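Local coordinates for sulfate adenylyltransferase, adenylylsulfate kinase (Thiobacillus denitrificans, PDB 3CR8), which acts as an APS kinase, phosphorylating adenosine 5'-phosphosulfate with ATP to give 3'-phosphoadenylyl sulfate, the activated form of sulfate, at residues 196-201 and 229-234; 218-223 and 352-357. One frame throughout, in Å; residues are numbered along the deposited sequence.

Overall arrangement
Both contacts belong to the ATP-sulfurylase region and are joined through helix 210-220 and strand 229-231, which follow each other in the chain. Contact 1 is the buried one: an outer strand of that region's parallel sheet, 229-231, and the loop that continues it run beside strand 193-196 and its own following loop, tied by backbone hydrogen bonds and leucine packing. Contact 2 is partly buried and lies nearer the surface, where helix 210-220 and the residues following it meet helix 352-361 through a salt bridge, with slight apolar packing beside it. Their centres are about 15 Å apart, yet they touch, Leu231 CD2 of contact 1 lying 3.8 Å from Leu218 CD2 of contact 2.

Contact 1 of 2, residues 196-201 and 229-234; sequences LHPQVG and TQLSLL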
ATOM      1  N   LEU A 196     -33.807  -0.939   5.311  1.00 40.64           N
ATOM      2  CA  LEU A 196     -33.372   0.411   4.970  1.00 40.07           C
ATOM      3  C   LEU A 196     -34.314   0.889   3.894  1.00 47.75           C
ATOM      4  O   LEU A 196     -34.364   0.315   2.778  1.00 38.85           O
ATOM      5  CB  LEU A 196     -31.940   0.375   4.454  1.00 44.26           C
ATOM      6  CG  LEU A 196     -30.943  -0.230   5.455  1.00 42.43           C
ATOM      7  CD1 LEU A 196     -29.584  -0.447   4.829  1.00 34.04           C
ATOM      8  CD2 LEU A 196     -30.828   0.680   6.674  1.00 42.50           C
ATOM      9  N   HIS A 197     -35.073   1.926   4.240  1.00 41.61           N
ATOM     10  CA  HIS A 197     -36.220   2.348   3.434  1.00 38.53           C
ATOM     11  C   HIS A 197     -36.128   3.833   3.154  1.00 35.21           C
ATOM     12  O   HIS A 197     -36.934   4.588   3.643  1.00 55.76           O
ATOM     13  CB  HIS A 197     -37.495   2.038   4.235  1.00 35.73           C
ATOM     14  CG  HIS A 197     -38.662   1.590   3.410  1.00 44.19           C
ATOM     15  ND1 HIS A 197     -38.537   1.092   2.134  1.00 51.41           N
ATOM     16  CD2 HIS A 197     -39.984   1.527   3.711  1.00 52.54           C
ATOM     17  CE1 HIS A 197     -39.730   0.761   1.670  1.00 43.31           C
ATOM     18  NE2 HIS A 197     -40.623   1.013   2.607  1.00 41.58           N
ATOM     19  N   PRO A 198     -35.131   4.272   2.373  1.00 42.60           N
ATOM     20  CA  PRO A 198     -34.911   5.718   2.170  1.00 47.71           C
ATOM     21  C   PRO A 198     -36.023   6.410   1.366  1.00 49.79           C
ATOM     22  O   PRO A 198     -36.405   5.913   0.293  1.00 38.78           O
ATOM     23  CB  PRO A 198     -33.612   5.775   1.357  1.00 35.59           C
ATOM     24  CG  PRO A 198     -33.045   4.416   1.380  1.00 34.89           C
ATOM     25  CD  PRO A 198     -34.181   3.465   1.594  1.00 39.03           C
ATOM     26  N   GLN A 199     -36.517   7.548   1.859  1.00 52.60           N
ATOM     27  CA  GLN A 199     -37.502   8.315   1.102  1.00 51.89           C
ATOM     28  C   GLN A 199     -36.946   8.795  -0.247  1.00 46.98           C
ATOM     29  O   GLN A 199     -35.864   9.372  -0.327  1.00 44.21           O
ATOM     30  CB  GLN A 199     -38.062   9.452   1.944  1.00 51.66           C
ATOM     31  CG  GLN A 199     -39.347   9.070   2.624  1.00 57.50           C
ATOM     32  CD  GLN A 199     -39.390   9.491   4.079  1.00 70.16           C
ATOM     33  OE1 GLN A 199     -38.539  10.256   4.547  1.00 78.16           O
ATOM     34  NE2 GLN A 199     -40.385   8.986   4.809  1.00 65.51           N
ATOM     35  N   VAL A 200     -37.679   8.536  -1.319  1.00 42.85           N
ATOM     36  CA  VAL A 200     -37.072   8.698  -2.626  1.00 45.50           C
ATOM     37  C   VAL A 200     -37.812   9.573  -3.666  1.00 54.06           C
ATOM     38  O   VAL A 200     -37.400   9.679  -4.827  1.00 67.36           O
ATOM     39  CB  VAL A 200     -36.861   7.327  -3.279  1.00 44.54           C
ATOM     40  CG1 VAL A 200     -37.221   7.354  -4.756  1.00 61.35           C
ATOM     41  CG2 VAL A 200     -35.437   6.870  -3.062  1.00 34.91           C
ATOM     42  N   GLY A 201     -38.873  10.237  -3.242  1.00 48.30           N
ATOM     43  CA  GLY A 201     -39.683  11.020  -4.153  1.00 55.04           C
ATOM     44  C   GLY A 201     -39.128  12.314  -4.702  1.00 52.39           C
ATOM     45  O   GLY A 201     -38.792  13.229  -3.967  1.00 64.85           O
ATOM     46  N   THR A 229     -30.810  -7.797   6.665  1.00 49.39           N
ATOM     47  CA  THR A 229     -30.999  -6.438   6.224  1.00 43.97           C
ATOM     48  C   THR A 229     -31.615  -6.512   4.862  1.00 41.80           C
ATOM     49  O   THR A 229     -31.366  -7.473   4.160  1.00 36.67           O
ATOM     50  CB  THR A 229     -29.642  -5.742   6.119  1.00 40.64           C
ATOM     51  OG1 THR A 229     -28.943  -5.900   7.365  1.00 46.37           O
ATOM     52  CG2 THR A 229     -29.819  -4.264   5.790  1.00 37.54           C
ATOM     53  N   GLN A 230     -32.423  -5.506   4.522  1.00 37.35           N
ATOM     54  CA  GLN A 230     -33.014  -5.323   3.198  1.00 33.71           C
ATOM     55  C   GLN A 230     -32.984  -3.888   2.815  1.00 39.24           C
ATOM     56  O   GLN A 230     -33.205  -3.025   3.680  1.00 47.22           O
ATOM     57  CB  GLN A 230     -34.481  -5.745   3.194  1.00 47.90           C
ATOM     58  CG  GLN A 230     -34.714  -7.075   2.503  1.00 59.23           C
ATOM     59  CD  GLN A 230     -34.411  -6.983   1.018  1.00 46.77           C
ATOM     60  OE1 GLN A 230     -34.005  -7.957   0.383  1.00 50.43           O
ATOM     61  NE2 GLN A 230     -34.584  -5.795   0.471  1.00 33.23           N
ATOM     62  N   LEU A 231     -32.717  -3.613   1.534  1.00 39.74           N
ATOM     63  CA  LEU A 231     -32.797  -2.230   1.012  1.00 43.02           C
ATOM     64  C   LEU A 231     -33.971  -2.105   0.043  1.00 40.70           C
ATOM     65  O   LEU A 231     -34.204  -2.970  -0.786  1.00 32.80           O
ATOM     66  CB  LEU A 231     -31.494  -1.783   0.342  1.00 40.63           C
ATOM     67  CG  LEU A 231     -31.508  -0.421  -0.367  1.00 39.86           C
ATOM     68  CD1 LEU A 231     -31.570   0.746   0.597  1.00 35.91           C
ATOM     69  CD2 LEU A 231     -30.287  -0.286  -1.246  1.00 39.57           C
ATOM     70  N   SER A 232     -34.738  -1.041   0.167  1.00 43.31           N
ATOM     71  CA  SER A 232     -35.863  -0.869  -0.725  1.00 40.70           C
ATOM     72  C   SER A 232     -36.172   0.604  -0.768  1.00 37.18           C
ATOM     73  O   SER A 232     -35.792   1.321   0.131  1.00 39.32           O
ATOM     74  CB  SER A 232     -37.057  -1.660  -0.227  1.00 33.49           C
ATOM     75  OG  SER A 232     -37.891  -1.990  -1.303  1.00 44.87           O
ATOM     76  N   LEU A 233     -36.838   1.069  -1.812  1.00 41.26           N
ATOM     77  CA  LEU A 233     -37.154   2.498  -1.901  1.00 40.53           C
ATOM     78  C   LEU A 233     -38.592   2.775  -1.514  1.00 45.61           C
ATOM     79  O   LEU A 233     -39.491   1.974  -1.767  1.00 45.52           O
ATOM     80  CB  LEU A 233     -36.851   3.052  -3.294  1.00 35.80           C
ATOM     81  CG  LEU A 233     -35.436   2.667  -3.725  1.00 37.41           C
ATOM     82  CD1 LEU A 233     -35.186   3.048  -5.164  1.00 42.97           C
ATOM     83  CD2 LEU A 233     -34.422   3.317  -2.803  1.00 39.09           C
ATOM     84  N   LEU A 234     -38.777   3.920  -0.881  1.00 44.22           N
ATOM     85  CA  LEU A 234     -40.067   4.387  -0.402  1.00 51.29           C
ATOM     86  C   LEU A 234     -40.449   5.650  -1.167  1.00 49.16           C
ATOM     87  O   LEU A 234     -39.955   6.741  -0.863  1.00 51.80           O
ATOM     88  CB  LEU A 234     -39.942   4.728   1.080  1.00 53.12           C
ATOM     89  CG  LEU A 234     -41.173   4.963   1.959  1.00 44.63           C
ATOM     90  CD1 LEU A 234     -40.911   6.196   2.739  1.00 43.86           C
ATOM     91  CD2 LEU A 234     -42.414   5.167   1.137  1.00 55.01           C
TER
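Leu196 and Leu231 form a parallel bridge at the edge of the sheet, and backbone bonds hold it: Leu196 N gives to Gln230 O at 2.7 Å, and Ser232 N gives to Leu196 O at 3.0 Å. Strand 193-196, helix 210-220 and strand 229-231 make a beta-alpha-beta crossover, and the pairing of its two strands runs on into the loops after them, through a weak bond from Leu234 N to Pro198 O (3.3 Å) and a bond from Val200 N to Leu234 O (2.9 Å).

The polar side-chain contribution is His197. Its ND1 makes a weak bond to Ser232 O at 3.4 Å, while Leu234 CB sits over one ring face in a CH-pi contact, 3.9 Å from the centroid and only 3° off the normal. Phe256 meets the same imidazole edge-to-face.

The rest is apolar. With its CG anti to the backbone N (chi1 -167°), Leu234 sends CD1 alongside the CG of Gln199. Leu231 CD1 lies against the CB of Leu196 and the ring of Pro198, and Val200 CG2 meets Leu233 CD2 at 3.7 Å, on the side covered by Val214 and Phe217 of helix 210-220.

Backbone bonding thus sets the pairing; the imidazole adds only a weak polar bond, and its CH-pi contact belongs with the apolar packing.

Contact 2 of 2, residues 218-223 and 352-357; sequences LAIRDR and PEVLAE
Arg223 grips Glu353 side-on in a two-bond salt bridge. NE gives to Glu353 OE1 at 3.0 Å, and NH2 gives to Glu353 OE2 at 2.7 Å in a nearly straight bond (173° at the hydrogen). Both oxygens lie close to the guanidinium plane, OE1 accepting through its syn lone pair, OE2 on its syn side but with NH2 tilted out of the carboxylate plane; the two flat groups are nearly coplanar, 25° apart. The bend in the glutamate chain at chi2 (99°) helps bring the carboxylate back across to the arginine, and Arg223 is likewise kinked at chi2. A leucine in place of Arg223 would probably leave the Glu353 carboxylate without its mate and free to turn. Pro352 CD lies 3.9 Å from Arg223 NH2.

Next to the ion pair the contact is apolar. Ala219 points its methyl at the other helix, with CB 4.4 Å from Glu357 CB. Ile220 and Val354 also face each other, but their modelled methyl spacing is impossibly short and the detail of this packing is doubtful.

Further out, Arg223 N bonds to Ile220 O at 3.1 Å, Arg223 O accepts from Tyr180 OH, and the arginine side chain touches Phe351. Glu353 stands in the first turn of its helix, where the helix dipole would probably favour its negative charge. Glu357, one turn on from Glu353, pairs with Arg360.

The contact therefore joins helix 210-220 and the chain just after it to the first turns of helix 352-361, while the Arg221 side chain packs on Leu231 of strand 229-231, an outer strand of the same region's sheet.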
ATOM      1  N   LEU A 218     -26.490   2.435  -1.483  1.00 40.00           N
ATOM      2  CA  LEU A 218     -25.890   1.329  -2.193  1.00 31.89           C
ATOM      3  C   LEU A 218     -24.457   1.212  -1.807  1.00 36.27           C
ATOM      4  O   LEU A 218     -23.912   0.124  -1.786  1.00 42.44           O
ATOM      5  CB  LEU A 218     -25.991   1.559  -3.682  1.00 34.55           C
ATOM      6  CG  LEU A 218     -27.393   1.352  -4.235  1.00 33.74           C
ATOM      7  CD1 LEU A 218     -27.455   1.907  -5.656  1.00 24.70           C
ATOM      8  CD2 LEU A 218     -27.813  -0.105  -4.145  1.00 19.07           C
ATOM      9  N   ALA A 219     -23.859   2.347  -1.469  1.00 42.08           N
ATOM     10  CA  ALA A 219     -22.436   2.420  -1.168  1.00 42.95           C
ATOM     11  C   ALA A 219     -22.076   1.689   0.101  1.00 41.20           C
ATOM     12  O   ALA A 219     -21.027   1.068   0.187  1.00 56.62           O
ATOM     13  CB  ALA A 219     -21.992   3.876  -1.090  1.00 45.45           C
ATOM     14  N   ILE A 220     -22.962   1.758   1.083  1.00 40.34           N
ATOM     15  CA  ILE A 220     -22.666   1.205   2.389  1.00 46.41           C
ATOM     16  C   ILE A 220     -23.477  -0.039   2.701  1.00 58.64           C
ATOM     17  O   ILE A 220     -23.357  -0.620   3.780  1.00 59.27           O
ATOM     18  CB  ILE A 220     -22.915   2.256   3.463  1.00 52.02           C
ATOM     19  CG1 ILE A 220     -24.259   2.061   4.180  1.00 50.11           C
ATOM     20  CG2 ILE A 220     -22.881   3.618   2.830  1.00 55.89           C
ATOM     21  CD1 ILE A 220     -24.363   2.918   5.475  1.00 44.89           C
ATOM     22  N   ARG A 221     -24.298  -0.472   1.756  1.00 56.52           N
ATOM     23  CA  ARG A 221     -25.144  -1.615   2.030  1.00 62.40           C
ATOM     24  C   ARG A 221     -24.343  -2.861   2.413  1.00 61.51           C
ATOM     25  O   ARG A 221     -24.813  -3.650   3.239  1.00 57.58           O
ATOM     26  CB  ARG A 221     -26.075  -1.914   0.861  1.00 64.65           C
ATOM     27  CG  ARG A 221     -26.913  -3.163   1.059  1.00 60.06           C
ATOM     28  CD  ARG A 221     -27.782  -3.441  -0.145  1.00 63.23           C
ATOM     29  NE  ARG A 221     -26.991  -3.458  -1.366  1.00 78.03           N
ATOM     30  CZ  ARG A 221     -27.511  -3.607  -2.578  1.00 87.75           C
ATOM     31  NH1 ARG A 221     -28.828  -3.760  -2.705  1.00 64.68           N
ATOM     32  NH2 ARG A 221     -26.723  -3.597  -3.653  1.00 81.57           N
ATOM     33  N   ASP A 222     -23.150  -3.032   1.835  1.00 54.62           N
ATOM     34  CA  ASP A 222     -22.361  -4.252   2.079  1.00 53.63           C
ATOM     35  C   ASP A 222     -21.807  -4.365   3.497  1.00 51.99           C
ATOM     36  O   ASP A 222     -21.373  -5.439   3.917  1.00 50.36           O
ATOM     37  CB  ASP A 222     -21.236  -4.398   1.060  1.00 54.65           C
ATOM     38  CG  ASP A 222     -21.752  -4.764  -0.303  1.00 74.55           C
ATOM     39  OD1 ASP A 222     -21.085  -5.571  -0.987  1.00 89.94           O
ATOM     40  OD2 ASP A 222     -22.834  -4.254  -0.683  1.00 82.73           O
ATOM     41  N   ARG A 223     -21.831  -3.241   4.214  1.00 46.70           N
ATOM     42  CA  ARG A 223     -21.436  -3.173   5.619  1.00 51.67           C
ATOM     43  C   ARG A 223     -22.505  -3.777   6.523  1.00 54.33           C
ATOM     44  O   ARG A 223     -22.362  -3.808   7.743  1.00 54.51           O
ATOM     45  CB  ARG A 223     -21.251  -1.712   6.049  1.00 53.22           C
ATOM     46  CG  ARG A 223     -20.199  -0.934   5.289  1.00 56.22           C
ATOM     47  CD  ARG A 223     -18.864  -1.185   5.901  1.00 50.70           C
ATOM     48  NE  ARG A 223     -17.792  -0.488   5.207  1.00 59.77           N
ATOM     49  CZ  ARG A 223     -16.536  -0.539   5.620  1.00 68.92           C
ATOM     50  NH1 ARG A 223     -16.256  -1.252   6.708  1.00 63.49           N
ATOM     51  NH2 ARG A 223     -15.580   0.121   4.977  1.00 60.68           N
ATOM     52  N   PRO A 352     -15.111   4.886   4.156  1.00 46.83           N
ATOM     53  CA  PRO A 352     -14.424   5.400   2.961  1.00 41.10           C
ATOM     54  C   PRO A 352     -15.324   5.490   1.736  1.00 41.62           C
ATOM     55  O   PRO A 352     -15.334   6.514   1.070  1.00 43.36           O
ATOM     56  CB  PRO A 352     -13.317   4.382   2.733  1.00 30.78           C
ATOM     57  CG  PRO A 352     -13.053   3.854   4.084  1.00 30.31           C
ATOM     58  CD  PRO A 352     -14.351   3.800   4.789  1.00 42.82           C
ATOM     59  N   GLU A 353     -16.081   4.431   1.467  1.00 49.65           N
ATOM     60  CA  GLU A 353     -17.018   4.373   0.345  1.00 47.49           C
ATOM     61  C   GLU A 353     -18.029   5.518   0.321  1.00 50.98           C
ATOM     62  O   GLU A 353     -18.251   6.127  -0.715  1.00 54.73           O
ATOM     63  CB  GLU A 353     -17.791   3.063   0.377  1.00 33.20           C
ATOM     64  CG  GLU A 353     -16.951   1.887   0.680  1.00 47.79           C
ATOM     65  CD  GLU A 353     -17.042   1.475   2.139  1.00 66.75           C
ATOM     66  OE1 GLU A 353     -18.078   0.883   2.535  1.00 55.38           O
ATOM     67  OE2 GLU A 353     -16.064   1.735   2.880  1.00 72.60           O
ATOM     68  N   VAL A 354     -18.673   5.773   1.449  1.00 40.29           N
ATOM     69  CA  VAL A 354     -19.683   6.794   1.534  1.00 36.89           C
ATOM     70  C   VAL A 354     -19.012   8.130   1.345  1.00 46.30           C
ATOM     71  O   VAL A 354     -19.488   8.989   0.597  1.00 47.96           O
ATOM     72  CB  VAL A 354     -20.334   6.796   2.919  1.00 48.78           C
ATOM     73  CG1 VAL A 354     -21.605   7.630   2.922  1.00 44.03           C
ATOM     74  CG2 VAL A 354     -20.609   5.380   3.365  1.00 37.88           C
ATOM     75  N   LEU A 355     -17.895   8.322   2.035  1.00 48.73           N
ATOM     76  CA  LEU A 355     -17.161   9.573   1.890  1.00 48.80           C
ATOM     77  C   LEU A 355     -16.865   9.797   0.417  1.00 43.20           C
ATOM     78  O   LEU A 355     -17.115  10.870  -0.114  1.00 44.66           O
ATOM     79  CB  LEU A 355     -15.883   9.564   2.731  1.00 34.20           C
ATOM     80  CG  LEU A 355     -16.236   9.653   4.215  1.00 40.02           C
ATOM     81  CD1 LEU A 355     -15.006   9.918   5.032  1.00 29.14           C
ATOM     82  CD2 LEU A 355     -17.292  10.727   4.485  1.00 36.36           C
ATOM     83  N   ALA A 356     -16.373   8.747  -0.237  1.00 43.69           N
ATOM     84  CA  ALA A 356     -15.944   8.815  -1.625  1.00 41.60           C
ATOM     85  C   ALA A 356     -17.122   9.198  -2.496  1.00 40.49           C
ATOM     86  O   ALA A 356     -16.999   9.974  -3.442  1.00 42.32           O
ATOM     87  CB  ALA A 356     -15.347   7.480  -2.049  1.00 26.09           C
ATOM     88  N   GLU A 357     -18.276   8.665  -2.134  1.00 40.52           N
ATOM     89  CA  GLU A 357     -19.496   8.888  -2.882  1.00 47.78           C
ATOM     90  C   GLU A 357     -20.019  10.288  -2.653  1.00 46.47           C
ATOM     91  O   GLU A 357     -20.351  10.960  -3.603  1.00 51.49           O
ATOM     92  CB  GLU A 357     -20.546   7.824  -2.526  1.00 54.33           C
ATOM     93  CG  GLU A 357     -21.947   8.077  -3.064  1.00 47.33           C
ATOM     94  CD  GLU A 357     -22.010   8.069  -4.582  1.00 62.44           C
ATOM     95  OE1 GLU A 357     -21.275   7.277  -5.213  1.00 50.83           O
ATOM     96  OE2 GLU A 357     -22.807   8.853  -5.143  1.00 64.99           O
TER